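Local coordinates for MHC class I protein (Ginglymostoma cirratum, PDB 6LUP) that holds a peptide in its groove and probably presents it at the cell surface to T cells, at residues 10-13 with 17-20; 46-51 with 175-180; 130-133 with 137-140; 197-200 with 206-209. All blocks are in the same frame, centred on the assembly; numbering follows the deposited sequence.

Contact 1: residues 10-13 with 17-20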
ATOM      1  N   THR A  10       0.095 -12.295  -1.570  1.00 38.74           N
ATOM      2  CA  THR A  10       1.437 -12.493  -2.116  1.00 40.31           C
ATOM      3  C   THR A  10       2.013 -13.835  -1.675  1.00 41.64           C
ATOM      4  O   THR A  10       2.141 -14.102  -0.478  1.00 41.46           O
ATOM      5  CB  THR A  10       2.406 -11.361  -1.718  1.00 40.49           C
ATOM      6  OG1 THR A  10       1.868 -10.103  -2.130  1.00 40.07           O
ATOM      7  CG2 THR A  10       3.769 -11.552  -2.373  1.00 41.54           C
ATOM      8  N   TRP A  11       2.345 -14.670  -2.657  1.00 43.32           N
ATOM      9  CA  TRP A  11       3.093 -15.898  -2.423  1.00 45.22           C
ATOM     10  C   TRP A  11       4.527 -15.718  -2.907  1.00 47.86           C
ATOM     11  O   TRP A  11       4.765 -15.363  -4.065  1.00 48.31           O
ATOM     12  CB  TRP A  11       2.454 -17.080  -3.150  1.00 44.68           C
ATOM     13  CG  TRP A  11       1.098 -17.471  -2.651  1.00 43.29           C
ATOM     14  CD1 TRP A  11       0.815 -18.412  -1.705  1.00 43.24           C
ATOM     15  CD2 TRP A  11      -0.166 -16.949  -3.086  1.00 42.07           C
ATOM     16  NE1 TRP A  11      -0.543 -18.510  -1.518  1.00 41.96           N
ATOM     17  CE2 TRP A  11      -1.171 -17.624  -2.352  1.00 41.37           C
ATOM     18  CE3 TRP A  11      -0.549 -15.980  -4.022  1.00 41.57           C
ATOM     19  CZ2 TRP A  11      -2.536 -17.356  -2.524  1.00 40.23           C
ATOM     20  CZ3 TRP A  11      -1.907 -15.719  -4.196  1.00 40.68           C
ATOM     21  CH2 TRP A  11      -2.882 -16.406  -3.448  1.00 39.93           C
ATOM     22  N   SER A  12       5.479 -15.951  -2.008  1.00 50.29           N
ATOM     23  CA  SER A  12       6.902 -15.879  -2.341  1.00 53.01           C
ATOM     24  C   SER A  12       7.562 -17.240  -2.239  1.00 54.92           C
ATOM     25  O   SER A  12       7.169 -18.076  -1.424  1.00 54.28           O
ATOM     26  CB  SER A  12       7.634 -14.901  -1.422  1.00 53.27           C
ATOM     27  OG  SER A  12       7.158 -13.583  -1.596  1.00 52.69           O
ATOM     28  N   THR A  13       8.578 -17.449  -3.065  1.00 58.05           N
ATOM     29  CA  THR A  13       9.374 -18.663  -3.015  1.00 61.34           C
ATOM     30  C   THR A  13      10.035 -18.790  -1.643  1.00 62.96           C
ATOM     31  O   THR A  13      10.387 -17.783  -1.021  1.00 62.41           O
ATOM     32  CB  THR A  13      10.440 -18.667  -4.130  1.00 62.92           C
ATOM     33  OG1 THR A  13      11.039 -19.963  -4.214  1.00 65.16           O
ATOM     34  CG2 THR A  13      11.521 -17.629  -3.864  1.00 63.80           C
ATOM     35  N   GLY A  17      13.701 -13.707   4.563  1.00 78.10           N
ATOM     36  CA  GLY A  17      13.044 -12.541   5.148  1.00 75.22           C
ATOM     37  C   GLY A  17      11.535 -12.598   5.197  1.00 71.91           C
ATOM     38  O   GLY A  17      10.930 -12.476   6.267  1.00 72.17           O
ATOM     39  N   ILE A  18      10.931 -12.783   4.030  1.00 68.71           N
ATOM     40  CA  ILE A  18       9.486 -12.697   3.886  1.00 64.41           C
ATOM     41  C   ILE A  18       8.825 -14.066   4.059  1.00 61.67           C
ATOM     42  O   ILE A  18       9.340 -15.068   3.551  1.00 62.22           O
ATOM     43  CB  ILE A  18       9.124 -12.003   2.542  1.00 64.41           C
ATOM     44  CG1 ILE A  18       9.356 -10.483   2.649  1.00 65.17           C
ATOM     45  CG2 ILE A  18       7.704 -12.311   2.077  1.00 62.73           C
ATOM     46  CD1 ILE A  18       8.632  -9.785   3.795  1.00 64.03           C
ATOM     47  N   PRO A  19       7.700 -14.117   4.813  1.00 58.32           N
ATOM     48  CA  PRO A  19       6.872 -15.320   4.899  1.00 56.27           C
ATOM     49  C   PRO A  19       6.415 -15.763   3.514  1.00 54.66           C
ATOM     50  O   PRO A  19       6.151 -14.921   2.655  1.00 54.62           O
ATOM     51  CB  PRO A  19       5.667 -14.858   5.723  1.00 54.95           C
ATOM     52  CG  PRO A  19       6.188 -13.738   6.551  1.00 55.53           C
ATOM     53  CD  PRO A  19       7.190 -13.037   5.681  1.00 56.70           C
ATOM     54  N   GLU A  20       6.326 -17.075   3.304  1.00 53.65           N
ATOM     55  CA  GLU A  20       5.985 -17.647   1.993  1.00 52.51           C
ATOM     56  C   GLU A  20       4.620 -17.202   1.449  1.00 49.46           C
ATOM     57  O   GLU A  20       4.388 -17.220   0.233  1.00 48.28           O
ATOM     58  CB  GLU A  20       6.050 -19.173   2.048  1.00 54.29           C
ATOM     59  CG  GLU A  20       7.432 -19.731   2.346  1.00 57.54           C
ATOM     60  CD  GLU A  20       7.459 -21.245   2.315  1.00 59.43           C
ATOM     61  OE1 GLU A  20       7.808 -21.853   3.348  1.00 61.46           O
ATOM     62  OE2 GLU A  20       7.122 -21.832   1.265  1.00 59.51           O
TER
HETATM   63  O   HOH W   1       4.983 -13.799   0.104  1.00 32.84           O
HETATM   64  O   HOH W   2       6.794 -20.698  -1.380  1.00 32.92           O
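Glu20 lies against the end of strand 3-12 and meets Ser12 with both its backbone and its side chain. Ser12 N donates to Glu20 O at 2.8 Å, with 155° at the hydrogen. The donor sits 38° out of the carbonyl plane, so the bond reaches the oxygen from above. The same oxygen takes a C-H...O contact from Trp11 CA at 3.2 Å. Along the Glu20 side chain, CB rests 3.8 Å from Ser12 O, and CG passes 4.1 Å from that oxygen. Beyond CG the chain is extended and leads the carboxylate away from Ser12 O. At the tip, OE2 receives a water 2.9 Å away, and this water also donates to Ser12 O. OE2 has a second partner in Lys73, a salt bridge. Another water bridges the segments: it accepts from Ser12 OG and donates to Thr10 O and Pro19 O. Ser12 OG also touches Ile18 CG2 at 3.9 Å. The second protein chain of the assembly packs on Thr10, Ser12 and Ile18. The contact is thus mainly polar. One direct backbone bond links the strand end to the loop that leads to strand 21-27, and two waters bridge both segments.

Contact 2: residues 46-51 with 175-180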
ATOM      1  N   GLN A  46      -7.107  -3.644  12.882  1.00 39.22           N
ATOM      2  CA  GLN A  46      -7.930  -2.537  13.332  1.00 40.14           C
ATOM      3  C   GLN A  46      -8.765  -2.957  14.520  1.00 41.27           C
ATOM      4  O   GLN A  46      -9.204  -4.106  14.629  1.00 40.81           O
ATOM      5  CB  GLN A  46      -8.857  -2.045  12.225  1.00 39.43           C
ATOM      6  CG  GLN A  46      -8.165  -1.241  11.143  1.00 38.96           C
ATOM      7  CD  GLN A  46      -7.545   0.045  11.654  1.00 39.43           C
ATOM      8  OE1 GLN A  46      -8.091   0.713  12.531  1.00 39.89           O
ATOM      9  NE2 GLN A  46      -6.401   0.406  11.086  1.00 39.31           N
ATOM     10  N   ARG A  47      -8.998  -1.998  15.402  1.00 42.87           N
ATOM     11  CA  ARG A  47      -9.737  -2.250  16.612  1.00 44.38           C
ATOM     12  C   ARG A  47     -11.227  -2.429  16.341  1.00 43.45           C
ATOM     13  O   ARG A  47     -11.857  -3.310  16.921  1.00 43.69           O
ATOM     14  CB  ARG A  47      -9.497  -1.124  17.606  1.00 46.95           C
ATOM     15  CG  ARG A  47     -10.194  -1.344  18.928  1.00 50.58           C
ATOM     16  CD  ARG A  47      -9.533  -0.544  20.020  1.00 54.05           C
ATOM     17  NE  ARG A  47     -10.537  -0.096  20.972  1.00 57.96           N
ATOM     18  CZ  ARG A  47     -11.182   1.067  20.890  1.00 59.76           C
ATOM     19  NH1 ARG A  47     -10.924   1.918  19.897  1.00 58.58           N
ATOM     20  NH2 ARG A  47     -12.086   1.382  21.813  1.00 62.14           N
ATOM     21  N   TRP A  48     -11.781  -1.601  15.457  1.00 42.61           N
ATOM     22  CA  TRP A  48     -13.207  -1.675  15.148  1.00 42.59           C
ATOM     23  C   TRP A  48     -13.638  -3.065  14.672  1.00 41.87           C
ATOM     24  O   TRP A  48     -14.682  -3.571  15.095  1.00 42.30           O
ATOM     25  CB  TRP A  48     -13.642  -0.573  14.168  1.00 42.27           C
ATOM     26  CG  TRP A  48     -13.059  -0.662  12.786  1.00 40.95           C
ATOM     27  CD1 TRP A  48     -11.989   0.029  12.310  1.00 40.52           C
ATOM     28  CD2 TRP A  48     -13.532  -1.470  11.697  1.00 40.02           C
ATOM     29  NE1 TRP A  48     -11.757  -0.301  10.999  1.00 39.54           N
ATOM     30  CE2 TRP A  48     -12.688  -1.220  10.596  1.00 39.23           C
ATOM     31  CE3 TRP A  48     -14.586  -2.383  11.545  1.00 39.69           C
ATOM     32  CZ2 TRP A  48     -12.858  -1.850   9.361  1.00 38.40           C
ATOM     33  CZ3 TRP A  48     -14.750  -3.013  10.318  1.00 39.01           C
ATOM     34  CH2 TRP A  48     -13.891  -2.738   9.241  1.00 38.19           C
ATOM     35  N   VAL A  49     -12.819  -3.686  13.824  1.00 40.50           N
ATOM     36  CA  VAL A  49     -13.112  -5.030  13.333  1.00 39.88           C
ATOM     37  C   VAL A  49     -12.879  -6.076  14.427  1.00 40.73           C
ATOM     38  O   VAL A  49     -13.584  -7.090  14.480  1.00 40.71           O
ATOM     39  CB  VAL A  49     -12.341  -5.366  12.027  1.00 38.55           C
ATOM     40  CG1 VAL A  49     -10.857  -5.589  12.291  1.00 38.29           C
ATOM     41  CG2 VAL A  49     -12.954  -6.578  11.333  1.00 37.77           C
ATOM     42  N   LYS A  50     -11.913  -5.818  15.304  1.00 41.54           N
ATOM     43  CA  LYS A  50     -11.644  -6.710  16.429  1.00 43.01           C
ATOM     44  C   LYS A  50     -12.842  -6.748  17.382  1.00 44.15           C
ATOM     45  O   LYS A  50     -13.235  -7.817  17.842  1.00 43.91           O
ATOM     46  CB  LYS A  50     -10.380  -6.279  17.172  1.00 44.07           C
ATOM     47  CG  LYS A  50      -9.892  -7.276  18.215  1.00 45.42           C
ATOM     48  CD  LYS A  50      -9.230  -6.566  19.385  1.00 47.43           C
ATOM     49  CE  LYS A  50      -7.759  -6.255  19.139  1.00 48.12           C
ATOM     50  NZ  LYS A  50      -6.863  -7.253  19.793  1.00 49.06           N
ATOM     51  N   GLU A  51     -13.414  -5.575  17.650  1.00 45.33           N
ATOM     52  CA  GLU A  51     -14.561  -5.426  18.541  1.00 46.80           C
ATOM     53  C   GLU A  51     -15.840  -6.003  17.953  1.00 46.19           C
ATOM     54  O   GLU A  51     -16.649  -6.583  18.678  1.00 47.27           O
ATOM     55  CB  GLU A  51     -14.801  -3.949  18.851  1.00 48.70           C
ATOM     56  CG  GLU A  51     -13.871  -3.352  19.892  1.00 51.36           C
ATOM     57  CD  GLU A  51     -13.916  -1.830  19.922  1.00 53.45           C
ATOM     58  OE1 GLU A  51     -13.455  -1.234  20.925  1.00 55.24           O
ATOM     59  OE2 GLU A  51     -14.408  -1.221  18.944  1.00 53.50           O
ATOM     60  N   VAL A 175     -16.666   5.660  12.301  1.00 49.40           N
ATOM     61  CA  VAL A 175     -15.855   6.812  12.710  1.00 50.34           C
ATOM     62  C   VAL A 175     -14.384   6.601  12.358  1.00 48.88           C
ATOM     63  O   VAL A 175     -13.700   7.527  11.912  1.00 48.69           O
ATOM     64  CB  VAL A 175     -16.049   7.195  14.202  1.00 52.01           C
ATOM     65  CG1 VAL A 175     -15.580   6.089  15.135  1.00 52.53           C
ATOM     66  CG2 VAL A 175     -15.315   8.486  14.521  1.00 53.14           C
ATOM     67  N   GLU A 176     -13.922   5.366  12.527  1.00 47.84           N
ATOM     68  CA  GLU A 176     -12.547   4.992  12.232  1.00 46.45           C
ATOM     69  C   GLU A 176     -12.229   5.130  10.745  1.00 45.12           C
ATOM     70  O   GLU A 176     -11.073   5.306  10.371  1.00 43.98           O
ATOM     71  CB  GLU A 176     -12.267   3.561  12.698  1.00 46.42           C
ATOM     72  CG  GLU A 176     -12.343   3.348  14.207  1.00 48.11           C
ATOM     73  CD  GLU A 176     -13.767   3.187  14.737  1.00 49.34           C
ATOM     74  OE1 GLU A 176     -13.937   3.194  15.975  1.00 50.94           O
ATOM     75  OE2 GLU A 176     -14.718   3.061  13.930  1.00 49.41           O
ATOM     76  N   LEU A 177     -13.259   5.060   9.905  1.00 44.50           N
ATOM     77  CA  LEU A 177     -13.077   5.129   8.456  1.00 43.58           C
ATOM     78  C   LEU A 177     -13.324   6.513   7.853  1.00 44.27           C
ATOM     79  O   LEU A 177     -13.264   6.684   6.636  1.00 43.55           O
ATOM     80  CB  LEU A 177     -13.938   4.074   7.761  1.00 42.69           C
ATOM     81  CG  LEU A 177     -13.463   2.631   7.962  1.00 41.59           C
ATOM     82  CD1 LEU A 177     -14.612   1.656   7.751  1.00 41.38           C
ATOM     83  CD2 LEU A 177     -12.276   2.312   7.060  1.00 40.37           C
ATOM     84  N   ARG A 178     -13.592   7.497   8.705  1.00 45.87           N
ATOM     85  CA  ARG A 178     -13.813   8.865   8.248  1.00 47.20           C
ATOM     86  C   ARG A 178     -12.517   9.480   7.719  1.00 46.98           C
ATOM     87  O   ARG A 178     -11.429   9.160   8.209  1.00 46.52           O
ATOM     88  CB  ARG A 178     -14.397   9.730   9.369  1.00 48.80           C
ATOM     89  CG  ARG A 178     -15.835   9.389   9.714  1.00 50.31           C
ATOM     90  CD  ARG A 178     -16.593  10.609  10.204  1.00 52.42           C
ATOM     91  NE  ARG A 178     -16.669  10.704  11.662  1.00 53.58           N
ATOM     92  CZ  ARG A 178     -17.763  10.457  12.380  1.00 54.58           C
ATOM     93  NH1 ARG A 178     -18.893  10.087  11.788  1.00 54.94           N
ATOM     94  NH2 ARG A 178     -17.728  10.587  13.699  1.00 55.43           N
ATOM     95  N   PRO A 179     -12.620  10.352   6.701  1.00 47.10           N
ATOM     96  CA  PRO A 179     -11.420  11.079   6.301  1.00 46.99           C
ATOM     97  C   PRO A 179     -10.927  11.982   7.430  1.00 47.52           C
ATOM     98  O   PRO A 179     -11.740  12.542   8.173  1.00 47.99           O
ATOM     99  CB  PRO A 179     -11.891  11.915   5.103  1.00 46.99           C
ATOM    100  CG  PRO A 179     -13.371  12.014   5.260  1.00 48.02           C
ATOM    101  CD  PRO A 179     -13.787  10.712   5.875  1.00 47.83           C
ATOM    102  N   VAL A 180      -9.610  12.075   7.579  1.00 47.38           N
ATOM    103  CA  VAL A 180      -8.997  13.033   8.498  1.00 48.81           C
ATOM    104  C   VAL A 180      -8.162  14.039   7.707  1.00 49.29           C
ATOM    105  O   VAL A 180      -7.362  13.658   6.843  1.00 48.22           O
ATOM    106  CB  VAL A 180      -8.185  12.364   9.642  1.00 48.76           C
ATOM    107  CG1 VAL A 180      -7.294  11.248   9.120  1.00 48.02           C
ATOM    108  CG2 VAL A 180      -7.364  13.396  10.410  1.00 49.05           C
TER
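The junction between the peptide-binding platform and the immunoglobulin domain is packed here. Short helix 47-52, which precedes the long helix 55-82, meets the type I turn from Val175 to Arg178. Trp48 carries the contact. Its CG stands between the backbone N and the carbonyl carbon (chi1 66°), and the indole lies beside the turn. Trp48 CD1 touches Glu176 CB at 3.6 Å and Glu176 CG at 3.8 Å. The Glu176 chain then bends at chi2 (81°), which brings OE2 to 3.8 Å from Trp48 CB. Ring and carboxylate planes are 36° apart, so the two are not stacked. At the six-membered ring, Leu177 CD1 comes 4.2 Å from Trp48 CZ2, displaced toward the ring's rim. Val49 CB lies across the ring plane from that methyl. Arg47 NH2 and Glu51 OE1 form a salt bridge within the helix, 3.1 Å long. The Glu176 carboxylate is near both charges of this pair without touching them, and their effects probably offset in part. Leu177 also rests on Gln30 of strand 30-36 and on Tyr203. The turn follows helix 148-172, so the contact sits where the short helix, strand 30-36 and the loop leading to strand 183-189 meet.

Contact 3: residues 130-133 with 137-140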
ATOM      1  N   TRP A 130     -12.353 -15.346 -18.802  1.00 57.08           N
ATOM      2  CA  TRP A 130     -11.024 -15.032 -18.284  1.00 56.55           C
ATOM      3  C   TRP A 130     -10.098 -14.575 -19.403  1.00 58.38           C
ATOM      4  O   TRP A 130     -10.102 -15.145 -20.494  1.00 59.83           O
ATOM      5  CB  TRP A 130     -10.425 -16.239 -17.565  1.00 55.61           C
ATOM      6  CG  TRP A 130     -11.187 -16.628 -16.336  1.00 54.39           C
ATOM      7  CD1 TRP A 130     -12.229 -17.504 -16.265  1.00 54.21           C
ATOM      8  CD2 TRP A 130     -10.971 -16.149 -14.999  1.00 52.66           C
ATOM      9  NE1 TRP A 130     -12.675 -17.607 -14.968  1.00 52.69           N
ATOM     10  CE2 TRP A 130     -11.923 -16.785 -14.171  1.00 51.83           C
ATOM     11  CE3 TRP A 130     -10.065 -15.250 -14.421  1.00 51.70           C
ATOM     12  CZ2 TRP A 130     -11.996 -16.548 -12.793  1.00 50.05           C
ATOM     13  CZ3 TRP A 130     -10.139 -15.015 -13.047  1.00 50.01           C
ATOM     14  CH2 TRP A 130     -11.098 -15.663 -12.252  1.00 49.15           C
ATOM     15  N   VAL A 131      -9.312 -13.539 -19.126  1.00 58.61           N
ATOM     16  CA  VAL A 131      -8.363 -13.012 -20.107  1.00 60.14           C
ATOM     17  C   VAL A 131      -6.916 -13.204 -19.651  1.00 60.05           C
ATOM     18  O   VAL A 131      -6.602 -13.081 -18.466  1.00 58.60           O
ATOM     19  CB  VAL A 131      -8.658 -11.532 -20.480  1.00 60.33           C
ATOM     20  CG1 VAL A 131     -10.108 -11.365 -20.916  1.00 60.85           C
ATOM     21  CG2 VAL A 131      -8.350 -10.591 -19.329  1.00 59.19           C
ATOM     22  N   THR A 132      -6.050 -13.536 -20.602  1.00 62.14           N
ATOM     23  CA  THR A 132      -4.630 -13.744 -20.335  1.00 63.30           C
ATOM     24  C   THR A 132      -3.783 -13.201 -21.489  1.00 66.05           C
ATOM     25  O   THR A 132      -4.000 -13.568 -22.648  1.00 67.75           O
ATOM     26  CB  THR A 132      -4.297 -15.232 -20.068  1.00 63.58           C
ATOM     27  OG1 THR A 132      -2.879 -15.399 -19.947  1.00 64.15           O
ATOM     28  CG2 THR A 132      -4.822 -16.137 -21.189  1.00 65.01           C
ATOM     29  N   PRO A 133      -2.824 -12.309 -21.181  1.00 66.84           N
ATOM     30  CA  PRO A 133      -1.963 -11.759 -22.229  1.00 68.93           C
ATOM     31  C   PRO A 133      -0.761 -12.652 -22.566  1.00 70.81           C
ATOM     32  O   PRO A 133       0.044 -12.292 -23.424  1.00 72.46           O
ATOM     33  CB  PRO A 133      -1.494 -10.436 -21.624  1.00 67.64           C
ATOM     34  CG  PRO A 133      -1.474 -10.691 -20.157  1.00 65.72           C
ATOM     35  CD  PRO A 133      -2.566 -11.685 -19.869  1.00 64.98           C
ATOM     36  N   GLY A 137      -0.768 -18.813 -19.678  1.00 76.25           N
ATOM     37  CA  GLY A 137      -2.064 -18.646 -19.032  1.00 75.54           C
ATOM     38  C   GLY A 137      -3.195 -19.305 -19.802  1.00 76.63           C
ATOM     39  O   GLY A 137      -4.265 -19.570 -19.241  1.00 75.20           O
ATOM     40  N   GLU A 138      -2.951 -19.579 -21.082  1.00 78.92           N
ATOM     41  CA  GLU A 138      -3.965 -20.114 -21.994  1.00 79.91           C
ATOM     42  C   GLU A 138      -4.563 -21.434 -21.527  1.00 78.03           C
ATOM     43  O   GLU A 138      -5.772 -21.645 -21.635  1.00 77.58           O
ATOM     44  CB  GLU A 138      -3.392 -20.264 -23.406  1.00 83.84           C
ATOM     45  CG  GLU A 138      -3.163 -18.941 -24.118  1.00 87.08           C
ATOM     46  CD  GLU A 138      -2.550 -19.102 -25.498  1.00 92.01           C
ATOM     47  OE1 GLU A 138      -2.618 -20.215 -26.068  1.00 94.38           O
ATOM     48  OE2 GLU A 138      -2.001 -18.102 -26.012  1.00 93.37           O
ATOM     49  N   ILE A 139      -3.716 -22.312 -21.000  1.00 76.98           N
ATOM     50  CA  ILE A 139      -4.169 -23.615 -20.517  1.00 76.32           C
ATOM     51  C   ILE A 139      -5.041 -23.495 -19.255  1.00 73.48           C
ATOM     52  O   ILE A 139      -5.942 -24.312 -19.038  1.00 73.18           O
ATOM     53  CB  ILE A 139      -2.987 -24.609 -20.344  1.00 77.77           C
ATOM     54  CG1 ILE A 139      -3.486 -26.018 -19.993  1.00 78.39           C
ATOM     55  CG2 ILE A 139      -1.973 -24.107 -19.329  1.00 77.26           C
ATOM     56  CD1 ILE A 139      -4.144 -26.751 -21.145  1.00 80.01           C
ATOM     57  N   THR A 140      -4.783 -22.468 -18.447  1.00 70.97           N
ATOM     58  CA  THR A 140      -5.610 -22.162 -17.276  1.00 67.62           C
ATOM     59  C   THR A 140      -6.928 -21.501 -17.698  1.00 66.85           C
ATOM     60  O   THR A 140      -7.993 -21.834 -17.168  1.00 65.60           O
ATOM     61  CB  THR A 140      -4.846 -21.277 -16.265  1.00 66.53           C
ATOM     62  OG1 THR A 140      -3.742 -22.012 -15.725  1.00 66.39           O
ATOM     63  CG2 THR A 140      -5.748 -20.840 -15.116  1.00 64.84           C
TER
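Thr132 lays both branches of its side chain against the backbone at Gly137, near the start of helix 135-146. OG1 comes 3.5 Å from Gly137 CA. CG2 lies 3.8 Å from Gly137 C and 3.9 Å from Glu138 N. Gly137 has no side chain, and this lets the hydroxyl come so near the helix backbone. The torsion at chi1 (174°) sets OG1 opposite the backbone N, beside the carbonyl carbon. CG2 then takes the place between N and the carbonyl carbon and faces the Gly137-Glu138 peptide. Farther out, the same methyl is 4.4 Å from Glu138 CG, a loose approach. The hydroxyl is bound outside the two segments, to Phe120 O and Val134 O. These bonds tie it to strand 118-124 and to the short connection before the helix. Nearby, Thr140 OG1 bonds to Arg82 and to the backbone of the bound peptide, so this helix also serves the groove. Lys141 meets Trp130 O and secures the strand end to the helix as well. Between the segments the contact is van der Waals in kind. The two carbonyls must share the one hydroxyl proton, while both branches of Thr132 pack on the Gly137 backbone, OG1 closest.

Contact 4: residues 197-200 with 206-209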
ATOM      1  N   CYS A 197       5.912  23.227   1.180  1.00 58.68           N
ATOM      2  CA  CYS A 197       4.583  22.944   1.692  1.00 57.33           C
ATOM      3  C   CYS A 197       4.481  21.475   2.072  1.00 55.52           C
ATOM      4  O   CYS A 197       4.568  20.593   1.210  1.00 53.67           O
ATOM      5  CB  CYS A 197       3.506  23.302   0.672  1.00 57.95           C
ATOM      6  SG  CYS A 197       1.875  23.433   1.428  1.00 58.68           S
ATOM      7  N   VAL A 198       4.313  21.228   3.369  1.00 54.62           N
ATOM      8  CA  VAL A 198       4.231  19.871   3.902  1.00 53.48           C
ATOM      9  C   VAL A 198       2.879  19.593   4.563  1.00 51.95           C
ATOM     10  O   VAL A 198       2.492  20.255   5.531  1.00 52.18           O
ATOM     11  CB  VAL A 198       5.425  19.531   4.841  1.00 54.51           C
ATOM     12  CG1 VAL A 198       5.769  20.696   5.757  1.00 55.60           C
ATOM     13  CG2 VAL A 198       5.155  18.260   5.641  1.00 54.14           C
ATOM     14  N   ALA A 199       2.165  18.623   4.001  1.00 50.28           N
ATOM     15  CA  ALA A 199       0.905  18.143   4.562  1.00 48.80           C
ATOM     16  C   ALA A 199       1.129  16.773   5.173  1.00 47.73           C
ATOM     17  O   ALA A 199       1.726  15.895   4.549  1.00 47.03           O
ATOM     18  CB  ALA A 199      -0.172  18.080   3.492  1.00 47.97           C
ATOM     19  N   THR A 200       0.658  16.603   6.403  1.00 47.77           N
ATOM     20  CA  THR A 200       0.854  15.355   7.133  1.00 47.28           C
ATOM     21  C   THR A 200      -0.388  14.976   7.940  1.00 46.79           C
ATOM     22  O   THR A 200      -1.242  15.822   8.221  1.00 46.76           O
ATOM     23  CB  THR A 200       2.103  15.430   8.041  1.00 48.00           C
ATOM     24  OG1 THR A 200       2.507  14.109   8.424  1.00 48.09           O
ATOM     25  CG2 THR A 200       1.840  16.283   9.284  1.00 48.57           C
ATOM     26  N   SER A 206      -5.185   9.983  -1.149  1.00 43.73           N
ATOM     27  CA  SER A 206      -5.411  10.849  -2.309  1.00 45.21           C
ATOM     28  C   SER A 206      -5.435  12.331  -1.919  1.00 45.89           C
ATOM     29  O   SER A 206      -6.172  12.725  -1.014  1.00 46.06           O
ATOM     30  CB  SER A 206      -6.722  10.453  -2.990  1.00 46.06           C
ATOM     31  OG  SER A 206      -6.794  10.950  -4.312  1.00 47.86           O
ATOM     32  N   ILE A 207      -4.624  13.143  -2.598  1.00 46.07           N
ATOM     33  CA  ILE A 207      -4.484  14.561  -2.247  1.00 46.80           C
ATOM     34  C   ILE A 207      -3.993  15.440  -3.407  1.00 48.40           C
ATOM     35  O   ILE A 207      -3.218  14.999  -4.259  1.00 48.14           O
ATOM     36  CB  ILE A 207      -3.573  14.742  -1.000  1.00 46.16           C
ATOM     37  CG1 ILE A 207      -3.726  16.145  -0.400  1.00 46.13           C
ATOM     38  CG2 ILE A 207      -2.120  14.402  -1.320  1.00 45.50           C
ATOM     39  CD1 ILE A 207      -3.114  16.302   0.977  1.00 45.95           C
ATOM     40  N   GLU A 208      -4.463  16.686  -3.425  1.00 50.35           N
ATOM     41  CA  GLU A 208      -3.992  17.696  -4.369  1.00 52.41           C
ATOM     42  C   GLU A 208      -3.317  18.816  -3.593  1.00 52.64           C
ATOM     43  O   GLU A 208      -3.909  19.387  -2.677  1.00 52.51           O
ATOM     44  CB  GLU A 208      -5.153  18.267  -5.192  1.00 54.25           C
ATOM     45  CG  GLU A 208      -5.899  17.253  -6.049  1.00 55.99           C
ATOM     46  CD  GLU A 208      -5.143  16.888  -7.313  1.00 57.59           C
ATOM     47  OE1 GLU A 208      -4.680  15.728  -7.422  1.00 58.19           O
ATOM     48  OE2 GLU A 208      -5.003  17.765  -8.194  1.00 59.05           O
ATOM     49  N   VAL A 209      -2.072  19.117  -3.949  1.00 53.18           N
ATOM     50  CA  VAL A 209      -1.334  20.206  -3.309  1.00 54.84           C
ATOM     51  C   VAL A 209      -0.523  20.994  -4.343  1.00 56.29           C
ATOM     52  O   VAL A 209       0.376  20.461  -4.994  1.00 56.67           O
ATOM     53  CB  VAL A 209      -0.478  19.713  -2.114  1.00 54.58           C
ATOM     54  CG1 VAL A 209       0.171  18.369  -2.419  1.00 54.42           C
ATOM     55  CG2 VAL A 209       0.563  20.752  -1.706  1.00 55.33           C
TER
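Cys197 has its SG opposite the backbone N (chi1 -163°), and Ile207 has its CG1 placed likewise (chi1 -164°). Ile207 stays extended at the next bond too (chi2 167°). These torsions send the sulfur and the isoleucine CD1 across the gap between the two sheets of the immunoglobulin domain. SG meets Val209 CG2 at 4.3 Å. CD1 of Ile207 meets Ala199 CB at the same 4.3 Å. One is sulfur on methyl, the other methyl on methyl, both at ordinary van der Waals range. The backbones stay well apart, with Cys197 CA and Val209 CA 8.2 Å from each other. Ala199 is small, and the extended Ile207 chain reaches out to meet its CB. Strand 194-202 belongs to one sheet and strand 208-213 to the other, so the contact is part of the packing between the two sheets of the beta sandwich. Cys197 is joined to Cys252 of strand 250-255, which pairs with strand 208-213. This is the sheet-to-sheet disulfide found in C1-set domains. Val209 rests on Cys252 too, so it packs beside the covalent link. Ile236 of strand 234-241 touches both Ala199 and Val209, and Ile207 lies on Val254. The chemistry is apolar throughout. Val209 packs on the sulfur of the disulfide, Ala199 with Ile207 continues the apolar layer between the sheets, and the covalent bond itself holds them together at Cys197.

From the N terminus, contact 1 comes first and closes the short loop between strands 3-12 and 21-27. Contact 2 spans much more chain. Its early side is the short helix at 46-51, and its late side, 175-180, lies in the loop between helix 148-172 and strand 183-189. Contact 3 closes a short loop wholly within that span, joining strand 129-131 to helix 135-146. Contacts 1 and 3 both reach the eight-stranded floor of the platform, with centres 24 Å apart. Contact 4 follows contact 2 in the chain and joins the two sheets of the immunoglobulin domain. The nearest atoms of contacts 2 and 4 are about 7 Å apart. None of the four cross.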